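Leucine aminopeptidase 2 (Saccharomyces cerevisiae, PDB 2XQ0) removes N-terminal residues, preferentially from di- and tripeptides, as a zinc-dependent M1 aminopeptidase, and shows low epoxide hydrolase activity in vitro. Local coordinates at residues D447-W451 with E452-Y456. Numbering follows the deposited sequence.
Sequences DSVDW and ETWLY
D450 holds its carboxylate anti to the backbone N (chi1 -174°), and T453 turns OG1 back beside its own N (chi1 -68°). These two torsions bring the groups together in an N-cap, with D450 right before helix 451-456. The T453 hydroxyl donates to D450 OD2 in a very short bond, OG1 to OD2 2.5 Å. The other carboxylate oxygen takes the capping bond from the backbone, T453 N to D450 OD1 3.3 Å, which is long and weak. OD1 also accepts from a water that in turn accepts from E452 N. The carboxylate thus serves one first-turn N-H directly and another through water.

The main chain starts the helix with W454 N to D450 O, 3.1 Å and almost straight at 177°. L455 N follows on W451 O at 2.9 Å. D450 is also the centre of an inverse gamma turn, closed by a weak bond from W451 N to V449 O.

V449 touches two indoles with one methyl, CG1. It sits 3.4 Å above the plane of the W451 ring, over the centre of one face. The same methyl meets W454 CD1 at 4.0 Å, where the side chains cross at about a right angle. Helix 388-403 packs on V449, W451, W454 and L455, and helix 428-438 on W451, L455 and Y456, within the peptidase M1 domain, away from the zinc site. W451 NE1 donates to L446 O, and E452 OE2 forms a salt bridge with R9 and a hydrogen bond with S5, near the N-terminus. A water in the plane of the W454 ring accepts from W454 NE1 at 3.3 Å and from D450 N.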
ATOM      1  N   ASP A 447       2.603  27.689  16.076  1.00 38.76           N
ATOM      2  CA  ASP A 447       3.973  27.909  16.543  1.00 48.56           C
ATOM      3  C   ASP A 447       4.283  27.113  17.818  1.00 48.66           C
ATOM      4  O   ASP A 447       5.445  26.918  18.167  1.00 54.72           O
ATOM      5  CB  ASP A 447       4.252  29.405  16.758  1.00 54.91           C
ATOM      6  CG  ASP A 447       4.461  30.163  15.446  1.00 60.44           C
ATOM      7  OD1 ASP A 447       4.886  29.543  14.441  1.00 57.68           O
ATOM      8  OD2 ASP A 447       4.208  31.387  15.423  1.00 63.13           O
ATOM      9  N   SER A 448       3.247  26.640  18.500  1.00 45.44           N
ATOM     10  CA  SER A 448       3.440  25.796  19.675  1.00 46.72           C
ATOM     11  C   SER A 448       3.709  24.335  19.306  1.00 50.21           C
ATOM     12  O   SER A 448       4.183  23.563  20.140  1.00 54.45           O
ATOM     13  CB  SER A 448       2.243  25.886  20.622  1.00 50.15           C
ATOM     14  OG  SER A 448       1.250  24.927  20.291  1.00 53.24           O
ATOM     15  N   VAL A 449       3.394  23.952  18.068  1.00 44.39           N
ATOM     16  CA  VAL A 449       3.676  22.600  17.590  1.00 37.68           C
ATOM     17  C   VAL A 449       5.186  22.390  17.525  1.00 43.50           C
ATOM     18  O   VAL A 449       5.892  23.170  16.890  1.00 46.29           O
ATOM     19  CB  VAL A 449       3.090  22.358  16.173  1.00 47.35           C
ATOM     20  CG1 VAL A 449       3.575  21.020  15.608  1.00 42.88           C
ATOM     21  CG2 VAL A 449       1.571  22.406  16.199  1.00 42.26           C
ATOM     22  N   ASP A 450       5.692  21.353  18.185  1.00 39.52           N
ATOM     23  CA  ASP A 450       7.122  21.061  18.108  1.00 38.16           C
ATOM     24  C   ASP A 450       7.442  20.433  16.742  1.00 37.30           C
ATOM     25  O   ASP A 450       7.596  19.212  16.624  1.00 30.39           O
ATOM     26  CB  ASP A 450       7.512  20.115  19.237  1.00 39.45           C
ATOM     27  CG  ASP A 450       9.014  19.875  19.319  1.00 44.60           C
ATOM     28  OD1 ASP A 450       9.790  20.470  18.525  1.00 42.67           O
ATOM     29  OD2 ASP A 450       9.411  19.078  20.199  1.00 42.32           O
ATOM     30  N   TRP A 451       7.546  21.274  15.717  1.00 30.72           N
ATOM     31  CA  TRP A 451       7.716  20.788  14.356  1.00 37.64           C
ATOM     32  C   TRP A 451       8.968  19.947  14.235  1.00 42.81           C
ATOM     33  O   TRP A 451       9.028  19.009  13.439  1.00 38.00           O
ATOM     34  CB  TRP A 451       7.726  21.951  13.364  1.00 35.84           C
ATOM     35  CG  TRP A 451       6.386  22.618  13.264  1.00 42.90           C
ATOM     36  CD1 TRP A 451       6.047  23.848  13.742  1.00 49.90           C
ATOM     37  CD2 TRP A 451       5.198  22.079  12.670  1.00 37.83           C
ATOM     38  NE1 TRP A 451       4.725  24.115  13.475  1.00 44.71           N
ATOM     39  CE2 TRP A 451       4.181  23.044  12.819  1.00 41.18           C
ATOM     40  CE3 TRP A 451       4.893  20.871  12.032  1.00 36.10           C
ATOM     41  CZ2 TRP A 451       2.888  22.846  12.343  1.00 38.14           C
ATOM     42  CZ3 TRP A 451       3.611  20.679  11.563  1.00 25.12           C
ATOM     43  CH2 TRP A 451       2.623  21.660  11.721  1.00 31.89           C
ATOM     44  N   GLU A 452       9.960  20.271  15.052  1.00 37.89           N
ATOM     45  CA  GLU A 452      11.249  19.593  15.004  1.00 41.04           C
ATOM     46  C   GLU A 452      11.143  18.142  15.434  1.00 35.66           C
ATOM     47  O   GLU A 452      11.752  17.261  14.833  1.00 38.03           O
ATOM     48  CB  GLU A 452      12.260  20.323  15.902  1.00 50.08           C
ATOM     49  CG  GLU A 452      13.228  21.214  15.150  1.00 64.62           C
ATOM     50  CD  GLU A 452      14.278  20.415  14.411  1.00 70.83           C
ATOM     51  OE1 GLU A 452      14.424  19.215  14.713  1.00 72.07           O
ATOM     52  OE2 GLU A 452      14.957  20.982  13.533  1.00 77.81           O
ATOM     53  N   THR A 453      10.369  17.895  16.483  1.00 36.71           N
ATOM     54  CA  THR A 453      10.204  16.543  16.984  1.00 38.08           C
ATOM     55  C   THR A 453       9.342  15.728  16.025  1.00 39.27           C
ATOM     56  O   THR A 453       9.697  14.606  15.661  1.00 35.81           O
ATOM     57  CB  THR A 453       9.598  16.536  18.398  1.00 41.96           C
ATOM     58  OG1 THR A 453      10.547  17.091  19.309  1.00 45.26           O
ATOM     59  CG2 THR A 453       9.271  15.126  18.840  1.00 42.69           C
ATOM     60  N   TRP A 454       8.222  16.306  15.606  1.00 33.62           N
ATOM     61  CA  TRP A 454       7.306  15.608  14.716  1.00 32.33           C
ATOM     62  C   TRP A 454       7.953  15.256  13.379  1.00 30.70           C
ATOM     63  O   TRP A 454       7.872  14.121  12.928  1.00 27.72           O
ATOM     64  CB  TRP A 454       6.041  16.434  14.478  1.00 29.64           C
ATOM     65  CG  TRP A 454       5.042  16.345  15.593  1.00 32.58           C
ATOM     66  CD1 TRP A 454       4.790  17.292  16.545  1.00 34.77           C
ATOM     67  CD2 TRP A 454       4.160  15.249  15.874  1.00 31.44           C
ATOM     68  NE1 TRP A 454       3.803  16.854  17.396  1.00 35.58           N
ATOM     69  CE2 TRP A 454       3.395  15.606  17.002  1.00 31.59           C
ATOM     70  CE3 TRP A 454       3.934  14.007  15.270  1.00 27.58           C
ATOM     71  CZ2 TRP A 454       2.429  14.765  17.546  1.00 29.79           C
ATOM     72  CZ3 TRP A 454       2.975  13.179  15.804  1.00 32.08           C
ATOM     73  CH2 TRP A 454       2.236  13.557  16.936  1.00 36.15           C
ATOM     74  N   LEU A 455       8.590  16.233  12.740  1.00 24.60           N
ATOM     75  CA  LEU A 455       9.110  16.013  11.398  1.00 27.19           C
ATOM     76  C   LEU A 455      10.479  15.317  11.315  1.00 30.24           C
ATOM     77  O   LEU A 455      10.707  14.494  10.419  1.00 25.80           O
ATOM     78  CB  LEU A 455       9.114  17.321  10.610  1.00 30.30           C
ATOM     79  CG  LEU A 455       7.751  17.973  10.386  1.00 26.97           C
ATOM     80  CD1 LEU A 455       7.910  19.212   9.532  1.00 32.29           C
ATOM     81  CD2 LEU A 455       6.765  17.016   9.738  1.00 31.26           C
ATOM     82  N   TYR A 456      11.389  15.622  12.231  1.00 29.45           N
ATOM     83  CA  TYR A 456      12.776  15.177  12.069  1.00 26.82           C
ATOM     84  C   TYR A 456      13.345  14.316  13.195  1.00 33.60           C
ATOM     85  O   TYR A 456      14.482  13.889  13.120  1.00 35.91           O
ATOM     86  CB  TYR A 456      13.699  16.373  11.793  1.00 33.56           C
ATOM     87  CG  TYR A 456      13.407  17.029  10.470  1.00 31.92           C
ATOM     88  CD1 TYR A 456      13.915  16.504   9.296  1.00 29.29           C
ATOM     89  CD2 TYR A 456      12.592  18.153  10.391  1.00 36.88           C
ATOM     90  CE1 TYR A 456      13.628  17.084   8.073  1.00 38.12           C
ATOM     91  CE2 TYR A 456      12.297  18.739   9.172  1.00 36.27           C
ATOM     92  CZ  TYR A 456      12.822  18.202   8.022  1.00 39.54           C
ATOM     93  OH  TYR A 456      12.542  18.776   6.807  1.00 48.45           O
TER
HETATM   94  O   HOH W   1       3.664  19.360  19.462  1.00 40.29           O
HETATM   95  O   HOH W   2      10.416  22.785  16.839  1.00 56.24           O